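Local atomic coordinates of probable histone-lysine N-methyltransferase, H3 lysine-9 specific SUVH9 (Arabidopsis thaliana, PDB entry 4NJ5), a protein that acts in gene silencing, lacks methyltransferase activity, and may bind methylated DNA and recruit RNA polymerase V to chromatin in RNA-directed DNA methylation. Residues S300-V305 and S310-E315; S319-Y324 and E435-P440; V354-L359 and V474-N479. One frame throughout, in Å; residues are numbered along the deposited sequence.

In the fold
Interactions 1, 2 and 3 run from the zinc cluster of the pre-SET region to its junction with the SET domain. Interaction 1 lies wholly within the pre-SET region and supplies ligands to two of the three zinc ions; interactions 2 and 3 each join a pre-SET loop to a SET segment. Centres of interactions 1 and 2 are 15 Å apart, and the two meet at the C-terminal end of helix 313-317. Interactions 2 and 3, with centres 19 Å apart, touch through Tyr324, whose CG is 3.4 Å from Val354 CG2. Interaction 3 comes near the metal cluster through Gln356, whose side chain is about 8 Å from a zinc ion.

Interaction 1. Residues S300-V305 and S310-E315; sequences SGCDCV and SGCLCE. With ZN (zinc ion), chain D; ZN (zinc ion), chain B.
Cys302 joins residues 300-305 to residues 310-315 through two zinc ions, and its side chain can be followed outward atom by atom. CB touches the sulfurs of two cysteines of the other segment, 3.8 Å from Cys312 SG and 3.7 Å from Cys314 SG. A chi1 of 66° sets SG between the backbone N and the carbonyl carbon, and from there the sulfur bridges both metals: Cys302 SG lies 2.3 Å from the zinc ion of chain B and 2.6 Å from that of chain D. Each ion then reaches the second segment, the first through Cys314 SG and the second through Cys312 SG. Cys304 SG also binds the chain D zinc, at 2.3 Å, and rests 3.4 Å from Cys312 CB, so these two ligands of one ion touch directly as well.

No direct hydrogen bond crosses the contact. Beside the metals, Leu313 CD2 approaches the backbone, 3.4 Å from Gly301 O, while a water donates to Asp303 OD1 and weakly accepts from Leu313 N. Cys312 doubles as the N-cap of the helix that starts at Leu313: its SG accepts a weak bond from Glu315 N at 3.6 Å, which may ease some of the negative charge on the thiolate.

Cys308 completes the chain D site, and Cys340 and Cys344 complete the chain B site. The bridging sulfur of Cys302 is part of the triangular three-zinc cluster of the pre-SET domain, in which some cysteines each bind two ions.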
ATOM      1  N   SER A 300     -15.155  21.531 -23.051  1.00 69.44           N
ATOM      2  CA  SER A 300     -14.276  21.045 -24.090  1.00 66.10           C
ATOM      3  C   SER A 300     -13.384  19.909 -23.578  1.00 59.31           C
ATOM      4  O   SER A 300     -13.001  19.898 -22.413  1.00 56.66           O
ATOM      5  CB  SER A 300     -13.426  22.200 -24.589  1.00 63.33           C
ATOM      6  OG  SER A 300     -12.977  22.944 -23.477  1.00 63.38           O
ATOM      7  N   GLY A 301     -13.063  18.966 -24.463  1.00 47.04           N
ATOM      8  CA  GLY A 301     -12.227  17.833 -24.122  1.00 40.25           C
ATOM      9  C   GLY A 301     -10.915  17.867 -24.876  1.00 36.21           C
ATOM     10  O   GLY A 301     -10.771  18.609 -25.852  1.00 30.08           O
ATOM     11  N   CYS A 302      -9.948  17.074 -24.425  1.00 28.66           N
ATOM     12  CA  CYS A 302      -8.690  16.970 -25.149  1.00 27.92           C
ATOM     13  C   CYS A 302      -8.851  16.058 -26.365  1.00 28.96           C
ATOM     14  O   CYS A 302      -9.867  15.373 -26.512  1.00 28.06           O
ATOM     15  CB  CYS A 302      -7.566  16.476 -24.238  1.00 25.83           C
ATOM     16  SG  CYS A 302      -7.782  14.792 -23.664  1.00 25.17           S
ATOM     17  N   ASP A 303      -7.841  16.056 -27.230  1.00 30.50           N
ATOM     18  CA  ASP A 303      -7.890  15.306 -28.483  1.00 30.56           C
ATOM     19  C   ASP A 303      -6.834  14.202 -28.535  1.00 29.55           C
ATOM     20  O   ASP A 303      -6.272  13.923 -29.594  1.00 30.72           O
ATOM     21  CB  ASP A 303      -7.706  16.260 -29.666  1.00 34.95           C
ATOM     22  CG  ASP A 303      -6.409  17.051 -29.588  1.00 34.22           C
ATOM     23  OD1 ASP A 303      -5.681  16.918 -28.581  1.00 30.48           O
ATOM     24  OD2 ASP A 303      -6.119  17.818 -30.530  1.00 35.88           O
ATOM     25  N   CYS A 304      -6.574  13.579 -27.388  1.00 32.47           N
ATOM     26  CA  CYS A 304      -5.514  12.577 -27.272  1.00 32.26           C
ATOM     27  C   CYS A 304      -5.989  11.184 -27.655  1.00 29.99           C
ATOM     28  O   CYS A 304      -6.136  10.314 -26.798  1.00 27.23           O
ATOM     29  CB  CYS A 304      -4.955  12.558 -25.848  1.00 26.07           C
ATOM     30  SG  CYS A 304      -4.264  14.128 -25.333  1.00 25.96           S
ATOM     31  N   VAL A 305      -6.193  10.973 -28.951  1.00 34.61           N
ATOM     32  CA  VAL A 305      -6.791   9.740 -29.458  1.00 39.01           C
ATOM     33  C   VAL A 305      -6.013   8.464 -29.113  1.00 40.64           C
ATOM     34  O   VAL A 305      -6.531   7.360 -29.277  1.00 41.13           O
ATOM     35  CB  VAL A 305      -7.007   9.820 -30.976  1.00 45.97           C
ATOM     36  CG1 VAL A 305      -7.919  10.990 -31.308  1.00 45.45           C
ATOM     37  CG2 VAL A 305      -5.672   9.964 -31.689  1.00 47.10           C
ATOM     38  N   SER A 310       1.550  14.297 -22.815  1.00 31.68           N
ATOM     39  CA  SER A 310       1.987  15.595 -22.307  1.00 34.88           C
ATOM     40  C   SER A 310       1.572  16.736 -23.230  1.00 36.18           C
ATOM     41  O   SER A 310       1.541  16.579 -24.449  1.00 39.54           O
ATOM     42  CB  SER A 310       3.508  15.619 -22.135  1.00 47.41           C
ATOM     43  OG  SER A 310       3.915  14.884 -20.995  1.00 51.40           O
ATOM     44  N   GLY A 311       1.255  17.883 -22.641  1.00 37.09           N
ATOM     45  CA  GLY A 311       0.997  19.090 -23.406  1.00 36.82           C
ATOM     46  C   GLY A 311      -0.396  19.225 -23.993  1.00 37.42           C
ATOM     47  O   GLY A 311      -0.615  20.039 -24.890  1.00 42.31           O
ATOM     48  N   CYS A 312      -1.345  18.436 -23.499  1.00 26.51           N
ATOM     49  CA  CYS A 312      -2.719  18.561 -23.973  1.00 26.75           C
ATOM     50  C   CYS A 312      -3.527  19.518 -23.099  1.00 26.48           C
ATOM     51  O   CYS A 312      -3.046  19.994 -22.069  1.00 26.04           O
ATOM     52  CB  CYS A 312      -3.402  17.194 -24.054  1.00 26.02           C
ATOM     53  SG  CYS A 312      -4.209  16.645 -22.535  1.00 26.15           S
ATOM     54  N   LEU A 313      -4.754  19.797 -23.530  1.00 38.45           N
ATOM     55  CA  LEU A 313      -5.642  20.732 -22.844  1.00 36.74           C
ATOM     56  C   LEU A 313      -5.954  20.297 -21.414  1.00 36.00           C
ATOM     57  O   LEU A 313      -5.921  21.111 -20.485  1.00 25.41           O
ATOM     58  CB  LEU A 313      -6.941  20.897 -23.640  1.00 39.86           C
ATOM     59  CG  LEU A 313      -8.238  21.159 -22.866  1.00 43.37           C
ATOM     60  CD1 LEU A 313      -8.288  22.578 -22.320  1.00 47.19           C
ATOM     61  CD2 LEU A 313      -9.456  20.869 -23.733  1.00 45.05           C
ATOM     62  N   CYS A 314      -6.254  19.014 -21.241  1.00 24.56           N
ATOM     63  CA  CYS A 314      -6.579  18.484 -19.925  1.00 23.31           C
ATOM     64  C   CYS A 314      -5.414  18.584 -18.948  1.00 22.80           C
ATOM     65  O   CYS A 314      -5.620  18.726 -17.740  1.00 22.15           O
ATOM     66  CB  CYS A 314      -7.088  17.049 -20.037  1.00 22.63           C
ATOM     67  SG  CYS A 314      -8.737  16.952 -20.765  1.00 23.22           S
ATOM     68  N   GLU A 315      -4.189  18.527 -19.462  1.00 23.17           N
ATOM     69  CA  GLU A 315      -3.027  18.774 -18.611  1.00 29.80           C
ATOM     70  C   GLU A 315      -3.001  20.229 -18.151  1.00 29.43           C
ATOM     71  O   GLU A 315      -2.696  20.522 -16.999  1.00 23.82           O
ATOM     72  CB  GLU A 315      -1.725  18.410 -19.328  1.00 29.13           C
ATOM     73  CG  GLU A 315      -0.487  18.736 -18.510  1.00 28.43           C
ATOM     74  CD  GLU A 315       0.780  18.108 -19.058  1.00 32.09           C
ATOM     75  OE1 GLU A 315       1.174  17.032 -18.557  1.00 32.52           O
ATOM     76  OE2 GLU A 315       1.389  18.696 -19.978  1.00 32.81           O
TER
HETATM   77 ZN    ZN D 803      -5.260  14.591 -23.305  1.00 36.20          ZN
HETATM   78 ZN    ZN B 801      -8.947  14.845 -21.655  1.00 32.13          ZN
HETATM   79  O   HOH W   1      -6.063  19.002 -26.670  1.00 31.85           O

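Interaction 2. Residues S319-Y324 and E435-P440; sequences SGEIAY and ERPSYP
Ser319 meets both Ser438 and Pro440, where the end of a pre-SET helix faces a loop of the SET domain. With phi of 58°, it is the C-prime residue of a Schellman motif that closes the helix, with Gly320 N bonded back to Glu315 O and Ser319 N to Ala316 O. Its CB comes within 3.7 Å of Ser438 OG. Its hydroxyl, held beside the backbone N and anti to the carbonyl carbon (chi1 -64°), reaches the ring of Pro440, where OG is 3.4 Å from CG and 3.6 Å from CD. The oxygen therefore meets the CG-CD side of the ring, in a van der Waals contact.

After the turn at Gly320, Glu321 carries the second point of contact. Its side chain runs extended from the backbone, with CG anti to the backbone N (chi1 -169°), and the carboxylate end crosses the Pro437 ring at a slant. OE1 is equally close to two ring carbons, 3.6 Å from both Pro437 CB and CG, whereas OE2 stands 3.9 Å from Pro437 CG. The charge is answered elsewhere, by a salt bridge from OE2 to Arg332. Arg436 is too distant to pair with it, its NH1 lying 6.2 Å from Glu321 OE1; that arginine instead bonds through NH2 to Gln333 O.

Farther along, the chain turns from this interface toward strand 337-338, against which Ala323 and Tyr324 pack. With 192 Å² buried in total and no hydrogen bond between the segments, the evidence describes a light surface contact: a Schellman-capped helix end and the following loop of the pre-SET region laid against a proline-containing loop of the SET domain.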
ATOM      1  N   SER A 319      -3.193  22.291 -14.059  1.00 23.58           N
ATOM      2  CA  SER A 319      -2.037  23.117 -13.702  1.00 28.52           C
ATOM      3  C   SER A 319      -0.725  22.629 -14.304  1.00 28.84           C
ATOM      4  O   SER A 319       0.342  22.813 -13.717  1.00 32.96           O
ATOM      5  CB  SER A 319      -1.897  23.237 -12.181  1.00 28.97           C
ATOM      6  OG  SER A 319      -3.012  23.911 -11.621  1.00 34.22           O
ATOM      7  N   GLY A 320      -0.808  22.002 -15.471  1.00 28.33           N
ATOM      8  CA  GLY A 320       0.377  21.550 -16.175  1.00 24.68           C
ATOM      9  C   GLY A 320       0.827  20.144 -15.822  1.00 26.68           C
ATOM     10  O   GLY A 320       1.854  19.683 -16.314  1.00 23.84           O
ATOM     11  N   GLU A 321       0.066  19.446 -14.985  1.00 22.52           N
ATOM     12  CA  GLU A 321       0.457  18.094 -14.603  1.00 21.60           C
ATOM     13  C   GLU A 321      -0.728  17.151 -14.428  1.00 20.59           C
ATOM     14  O   GLU A 321      -1.550  17.335 -13.536  1.00 20.18           O
ATOM     15  CB  GLU A 321       1.306  18.108 -13.328  1.00 27.90           C
ATOM     16  CG  GLU A 321       1.968  16.771 -13.026  1.00 29.96           C
ATOM     17  CD  GLU A 321       2.616  16.727 -11.656  1.00 32.75           C
ATOM     18  OE1 GLU A 321       2.077  17.354 -10.720  1.00 39.21           O
ATOM     19  OE2 GLU A 321       3.662  16.063 -11.515  1.00 30.60           O
ATOM     20  N   ILE A 322      -0.801  16.143 -15.292  1.00 30.00           N
ATOM     21  CA  ILE A 322      -1.807  15.097 -15.184  1.00 23.28           C
ATOM     22  C   ILE A 322      -1.664  14.403 -13.835  1.00 21.79           C
ATOM     23  O   ILE A 322      -0.572  13.987 -13.456  1.00 23.65           O
ATOM     24  CB  ILE A 322      -1.658  14.063 -16.313  1.00 22.30           C
ATOM     25  CG1 ILE A 322      -1.799  14.735 -17.678  1.00 23.34           C
ATOM     26  CG2 ILE A 322      -2.696  12.964 -16.168  1.00 25.96           C
ATOM     27  CD1 ILE A 322      -3.219  15.134 -18.019  1.00 20.67           C
ATOM     28  N   ALA A 323      -2.773  14.287 -13.111  1.00 24.41           N
ATOM     29  CA  ALA A 323      -2.757  13.788 -11.737  1.00 22.20           C
ATOM     30  C   ALA A 323      -2.123  12.405 -11.558  1.00 19.94           C
ATOM     31  O   ALA A 323      -1.542  12.126 -10.513  1.00 19.48           O
ATOM     32  CB  ALA A 323      -4.160  13.802 -11.156  1.00 22.73           C
ATOM     33  N   TYR A 324      -2.231  11.543 -12.564  1.00 19.22           N
ATOM     34  CA  TYR A 324      -1.839  10.147 -12.391  1.00 20.97           C
ATOM     35  C   TYR A 324      -0.726   9.711 -13.330  1.00 24.97           C
ATOM     36  O   TYR A 324      -0.565  10.269 -14.416  1.00 28.28           O
ATOM     37  CB  TYR A 324      -3.043   9.226 -12.595  1.00 16.51           C
ATOM     38  CG  TYR A 324      -4.331   9.753 -12.013  1.00 16.24           C
ATOM     39  CD1 TYR A 324      -4.691   9.476 -10.702  1.00 18.14           C
ATOM     40  CD2 TYR A 324      -5.193  10.522 -12.780  1.00 16.56           C
ATOM     41  CE1 TYR A 324      -5.875   9.952 -10.172  1.00 15.98           C
ATOM     42  CE2 TYR A 324      -6.378  11.003 -12.260  1.00 19.52           C
ATOM     43  CZ  TYR A 324      -6.716  10.714 -10.956  1.00 17.06           C
ATOM     44  OH  TYR A 324      -7.898  11.197 -10.436  1.00 16.30           O
ATOM     45  N   GLU A 435      11.501  21.114  -8.009  1.00 40.87           N
ATOM     46  CA  GLU A 435      10.502  22.104  -7.631  1.00 45.71           C
ATOM     47  C   GLU A 435       9.128  21.453  -7.686  1.00 34.84           C
ATOM     48  O   GLU A 435       8.803  20.770  -8.654  1.00 30.08           O
ATOM     49  CB  GLU A 435      10.555  23.315  -8.569  1.00 86.72           C
ATOM     50  CG  GLU A 435       9.195  23.947  -8.864  1.00 94.29           C
ATOM     51  CD  GLU A 435       9.294  25.201  -9.717  1.00101.46           C
ATOM     52  OE1 GLU A 435      10.344  25.877  -9.671  1.00104.00           O
ATOM     53  OE2 GLU A 435       8.319  25.512 -10.434  1.00102.96           O
ATOM     54  N   ARG A 436       8.327  21.644  -6.646  1.00 43.29           N
ATOM     55  CA  ARG A 436       6.986  21.075  -6.646  1.00 43.09           C
ATOM     56  C   ARG A 436       6.107  21.809  -7.650  1.00 42.85           C
ATOM     57  O   ARG A 436       6.036  23.038  -7.635  1.00 43.18           O
ATOM     58  CB  ARG A 436       6.347  21.134  -5.258  1.00 36.46           C
ATOM     59  CG  ARG A 436       5.144  20.213  -5.126  1.00 33.83           C
ATOM     60  CD  ARG A 436       4.279  20.552  -3.923  1.00 32.41           C
ATOM     61  NE  ARG A 436       3.272  19.520  -3.688  1.00 32.52           N
ATOM     62  CZ  ARG A 436       2.118  19.433  -4.344  1.00 28.12           C
ATOM     63  NH1 ARG A 436       1.814  20.319  -5.281  1.00 31.80           N
ATOM     64  NH2 ARG A 436       1.268  18.457  -4.061  1.00 23.79           N
ATOM     65  N   PRO A 437       5.448  21.054  -8.540  1.00 44.51           N
ATOM     66  CA  PRO A 437       4.476  21.628  -9.471  1.00 48.80           C
ATOM     67  C   PRO A 437       3.392  22.376  -8.708  1.00 55.20           C
ATOM     68  O   PRO A 437       3.071  22.004  -7.580  1.00 55.07           O
ATOM     69  CB  PRO A 437       3.888  20.396 -10.156  1.00 39.03           C
ATOM     70  CG  PRO A 437       4.987  19.401 -10.114  1.00 38.09           C
ATOM     71  CD  PRO A 437       5.657  19.617  -8.787  1.00 39.93           C
ATOM     72  N   SER A 438       2.839  23.415  -9.321  1.00 76.47           N
ATOM     73  CA  SER A 438       1.901  24.301  -8.642  1.00 77.34           C
ATOM     74  C   SER A 438       0.645  23.611  -8.088  1.00 74.45           C
ATOM     75  O   SER A 438       0.004  22.803  -8.763  1.00 73.19           O
ATOM     76  CB  SER A 438       1.520  25.472  -9.556  1.00 66.41           C
ATOM     77  OG  SER A 438       0.997  25.019 -10.793  1.00 66.17           O
ATOM     78  N   TYR A 439       0.334  23.934  -6.834  1.00 49.56           N
ATOM     79  CA  TYR A 439      -0.908  23.557  -6.162  1.00 44.62           C
ATOM     80  C   TYR A 439      -1.719  24.844  -6.060  1.00 43.49           C
ATOM     81  O   TYR A 439      -1.531  25.630  -5.131  1.00 44.60           O
ATOM     82  CB  TYR A 439      -0.589  23.041  -4.755  1.00 46.17           C
ATOM     83  CG  TYR A 439      -1.744  22.432  -3.972  1.00 41.98           C
ATOM     84  CD1 TYR A 439      -2.748  23.224  -3.430  1.00 39.52           C
ATOM     85  CD2 TYR A 439      -1.792  21.067  -3.729  1.00 36.34           C
ATOM     86  CE1 TYR A 439      -3.782  22.667  -2.700  1.00 38.75           C
ATOM     87  CE2 TYR A 439      -2.819  20.501  -3.001  1.00 32.67           C
ATOM     88  CZ  TYR A 439      -3.810  21.306  -2.491  1.00 36.92           C
ATOM     89  OH  TYR A 439      -4.832  20.747  -1.769  1.00 39.18           O
ATOM     90  N   PRO A 440      -2.621  25.074  -7.026  1.00 57.08           N
ATOM     91  CA  PRO A 440      -3.300  26.372  -7.139  1.00 56.69           C
ATOM     92  C   PRO A 440      -4.221  26.718  -5.966  1.00 58.80           C
ATOM     93  O   PRO A 440      -4.884  25.842  -5.407  1.00 59.28           O
ATOM     94  CB  PRO A 440      -4.117  26.231  -8.435  1.00 32.68           C
ATOM     95  CG  PRO A 440      -4.316  24.762  -8.604  1.00 30.70           C
ATOM     96  CD  PRO A 440      -3.089  24.107  -8.035  1.00 33.41           C
TER

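Interaction 3. Residues V354-L359 and V474-N479; sequences VTQKGL and VLHDHN
The imidazole of His476 has Gln356 over one face and Asp477 OD1 over the opposite one. Gln356 CB is 3.7 Å from the ring centroid and 15° off the ring normal, which identifies a CH-pi contact; its nearest ring atom is ND1, at 3.6 Å. Asp477 OD1 lies 3.6 Å above the other face, displaced toward the rim. The Gln356 amide plane is turned 32° from that of the ring, and its NE2 passes 3.8 Å from His476 CB without bonding to the imidazole. A chi1 of 64° carries Gln356 CG between its own backbone N and carbonyl carbon, and the extended remainder takes the amide past the histidine to Cys340 O and Glu339 OE1, both bonded by NE2.

Thr355 makes the second point of contact. Its OG1 lies 3.3 Å from Val474 CG1, the two side chains meeting at an angle, and reaches His476 CD2 more loosely at 4.1 Å. This hydroxyl is hydrogen-bonded to Glu339 OE2, so Glu339 uses its two carboxylate oxygens to hold the side chains of two successive residues, Thr355 and Gln356, that face the end of the SET strand and the residue just after it. With an alanine here the His476 ring is gone, and Gln356 CB would probably lose its CH-pi partner, a gap opening between Gln356 and Asp477.

Residues 355-357 form a 3-10 turn beside the end of strand 469-475. That strand runs between strands 337-338 and 485-490 in a mixed sheet: Leu475 shares backbone hydrogen bonds with Ile337 and Glu339, Val474 with Arg485. Thr355 also packs on Met487 and Phe489 of strand 485-490 and on Phe386 of strand 386-389, placing the pre-SET turn across three neighbouring strands of this sheet.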
ATOM      1  N   VAL A 354      -8.872   7.636 -14.055  1.00 21.21           N
ATOM      2  CA  VAL A 354      -8.729   6.704 -12.938  1.00 16.31           C
ATOM      3  C   VAL A 354     -10.004   6.506 -12.110  1.00 16.15           C
ATOM      4  O   VAL A 354     -10.555   5.406 -12.074  1.00 16.30           O
ATOM      5  CB  VAL A 354      -7.554   7.108 -12.015  1.00 18.05           C
ATOM      6  CG1 VAL A 354      -7.505   6.216 -10.778  1.00 16.86           C
ATOM      7  CG2 VAL A 354      -6.246   7.029 -12.778  1.00 16.12           C
ATOM      8  N   THR A 355     -10.472   7.564 -11.452  1.00 15.98           N
ATOM      9  CA  THR A 355     -11.558   7.431 -10.478  1.00 17.03           C
ATOM     10  C   THR A 355     -12.928   7.130 -11.093  1.00 18.91           C
ATOM     11  O   THR A 355     -13.807   6.594 -10.416  1.00 19.13           O
ATOM     12  CB  THR A 355     -11.665   8.667  -9.554  1.00 15.72           C
ATOM     13  OG1 THR A 355     -12.085   9.806 -10.314  1.00 16.15           O
ATOM     14  CG2 THR A 355     -10.324   8.961  -8.896  1.00 15.40           C
ATOM     15  N   GLN A 356     -13.107   7.467 -12.368  1.00 17.62           N
ATOM     16  CA  GLN A 356     -14.367   7.198 -13.058  1.00 17.98           C
ATOM     17  C   GLN A 356     -14.617   5.695 -13.271  1.00 20.18           C
ATOM     18  O   GLN A 356     -15.729   5.290 -13.602  1.00 24.82           O
ATOM     19  CB  GLN A 356     -14.438   7.960 -14.389  1.00 18.30           C
ATOM     20  CG  GLN A 356     -13.390   7.542 -15.407  1.00 18.52           C
ATOM     21  CD  GLN A 356     -13.240   8.538 -16.547  1.00 21.70           C
ATOM     22  OE1 GLN A 356     -13.563   8.237 -17.701  1.00 22.37           O
ATOM     23  NE2 GLN A 356     -12.733   9.727 -16.233  1.00 18.89           N
ATOM     24  N   LYS A 357     -13.582   4.879 -13.070  1.00 20.71           N
ATOM     25  CA  LYS A 357     -13.711   3.420 -13.131  1.00 21.07           C
ATOM     26  C   LYS A 357     -14.504   2.859 -11.954  1.00 18.45           C
ATOM     27  O   LYS A 357     -15.065   1.769 -12.039  1.00 19.09           O
ATOM     28  CB  LYS A 357     -12.332   2.751 -13.140  1.00 27.95           C
ATOM     29  CG  LYS A 357     -11.843   2.284 -14.498  1.00 35.46           C
ATOM     30  CD  LYS A 357     -11.314   3.439 -15.317  1.00 40.00           C
ATOM     31  CE  LYS A 357     -10.586   2.953 -16.556  1.00 45.03           C
ATOM     32  NZ  LYS A 357     -10.696   3.947 -17.661  1.00 47.54           N
ATOM     33  N   GLY A 358     -14.521   3.592 -10.845  1.00 19.86           N
ATOM     34  CA  GLY A 358     -15.214   3.145  -9.646  1.00 21.24           C
ATOM     35  C   GLY A 358     -14.451   2.072  -8.887  1.00 19.61           C
ATOM     36  O   GLY A 358     -13.367   1.668  -9.300  1.00 18.44           O
ATOM     37  N   LEU A 359     -15.023   1.612  -7.777  1.00 19.95           N
ATOM     38  CA  LEU A 359     -14.385   0.607  -6.932  1.00 20.21           C
ATOM     39  C   LEU A 359     -14.051  -0.666  -7.711  1.00 22.03           C
ATOM     40  O   LEU A 359     -14.860  -1.150  -8.503  1.00 18.04           O
ATOM     41  CB  LEU A 359     -15.272   0.274  -5.729  1.00 23.89           C
ATOM     42  CG  LEU A 359     -14.848  -0.913  -4.855  1.00 27.09           C
ATOM     43  CD1 LEU A 359     -13.548  -0.622  -4.115  1.00 26.35           C
ATOM     44  CD2 LEU A 359     -15.952  -1.301  -3.876  1.00 24.74           C
ATOM     45  N   VAL A 474     -12.379  15.391  -7.300  1.00 21.65           N
ATOM     46  CA  VAL A 474     -12.326  15.028  -8.675  1.00 20.11           C
ATOM     47  C   VAL A 474     -13.554  15.362  -9.499  1.00 27.46           C
ATOM     48  O   VAL A 474     -14.655  15.211  -9.092  1.00 29.11           O
ATOM     49  CB  VAL A 474     -11.979  13.560  -8.841  1.00 17.97           C
ATOM     50  CG1 VAL A 474     -12.048  13.141 -10.272  1.00 16.97           C
ATOM     51  CG2 VAL A 474     -10.631  13.277  -8.269  1.00 16.62           C
ATOM     52  N   LEU A 475     -13.303  15.809 -10.708  1.00 29.32           N
ATOM     53  CA  LEU A 475     -14.331  16.007 -11.672  1.00 28.86           C
ATOM     54  C   LEU A 475     -14.149  15.076 -12.826  1.00 31.69           C
ATOM     55  O   LEU A 475     -13.072  14.927 -13.347  1.00 33.90           O
ATOM     56  CB  LEU A 475     -14.313  17.427 -12.154  1.00 19.94           C
ATOM     57  CG  LEU A 475     -14.773  18.458 -11.182  1.00 22.12           C
ATOM     58  CD1 LEU A 475     -14.397  19.806 -11.709  1.00 21.67           C
ATOM     59  CD2 LEU A 475     -16.261  18.355 -10.945  1.00 22.44           C
ATOM     60  N   HIS A 476     -15.207  14.402 -13.210  1.00 36.51           N
ATOM     61  CA  HIS A 476     -15.194  13.677 -14.446  1.00 37.06           C
ATOM     62  C   HIS A 476     -16.452  13.751 -15.225  1.00 37.75           C
ATOM     63  O   HIS A 476     -16.445  14.091 -16.381  1.00 41.42           O
ATOM     64  CB  HIS A 476     -14.711  12.260 -14.292  1.00 24.98           C
ATOM     65  CG  HIS A 476     -15.556  11.437 -13.416  1.00 24.69           C
ATOM     66  ND1 HIS A 476     -16.591  10.771 -13.857  1.00 29.11           N
ATOM     67  CD2 HIS A 476     -15.480  11.196 -12.093  1.00 20.42           C
ATOM     68  CE1 HIS A 476     -17.143  10.137 -12.854  1.00 27.03           C
ATOM     69  NE2 HIS A 476     -16.443  10.378 -11.792  1.00 23.70           N
ATOM     70  N   ASP A 477     -17.528  13.318 -14.628  1.00 27.03           N
ATOM     71  CA  ASP A 477     -18.818  13.347 -15.258  1.00 27.16           C
ATOM     72  C   ASP A 477     -19.517  14.703 -15.457  1.00 24.16           C
ATOM     73  O   ASP A 477     -20.312  14.827 -16.309  1.00 27.58           O
ATOM     74  CB  ASP A 477     -19.725  12.299 -14.657  1.00 31.80           C
ATOM     75  CG  ASP A 477     -20.012  12.554 -13.252  1.00 32.33           C
ATOM     76  OD1 ASP A 477     -19.169  13.106 -12.567  1.00 30.26           O
ATOM     77  OD2 ASP A 477     -21.082  12.180 -12.849  1.00 31.13           O
ATOM     78  N   HIS A 478     -19.210  15.675 -14.635  1.00 22.09           N
ATOM     79  CA  HIS A 478     -19.760  16.982 -14.727  1.00 25.68           C
ATOM     80  C   HIS A 478     -18.686  17.986 -14.560  1.00 28.03           C
ATOM     81  O   HIS A 478     -17.605  17.625 -14.184  1.00 29.17           O
ATOM     82  CB  HIS A 478     -20.861  17.169 -13.721  1.00 26.36           C
ATOM     83  CG  HIS A 478     -20.407  17.475 -12.339  1.00 26.89           C
ATOM     84  ND1 HIS A 478     -19.824  18.594 -12.013  1.00 30.37           N
ATOM     85  CD2 HIS A 478     -20.546  16.782 -11.193  1.00 28.62           C
ATOM     86  CE1 HIS A 478     -19.571  18.604 -10.740  1.00 35.67           C
ATOM     87  NE2 HIS A 478     -20.017  17.501 -10.231  1.00 33.78           N
ATOM     88  N   ASN A 479     -18.950  19.245 -14.854  1.00 23.86           N
ATOM     89  CA  ASN A 479     -17.934  20.289 -14.722  1.00 28.55           C
ATOM     90  C   ASN A 479     -18.245  21.462 -13.791  1.00 26.98           C
ATOM     91  O   ASN A 479     -17.833  22.590 -14.051  1.00 27.63           O
ATOM     92  CB  ASN A 479     -17.510  20.804 -16.098  1.00 65.10           C
ATOM     93  CG  ASN A 479     -16.097  20.400 -16.448  1.00 76.89           C
ATOM     94  OD1 ASN A 479     -15.278  20.148 -15.564  1.00 79.34           O
ATOM     95  ND2 ASN A 479     -15.802  20.328 -17.737  1.00 82.42           N
TER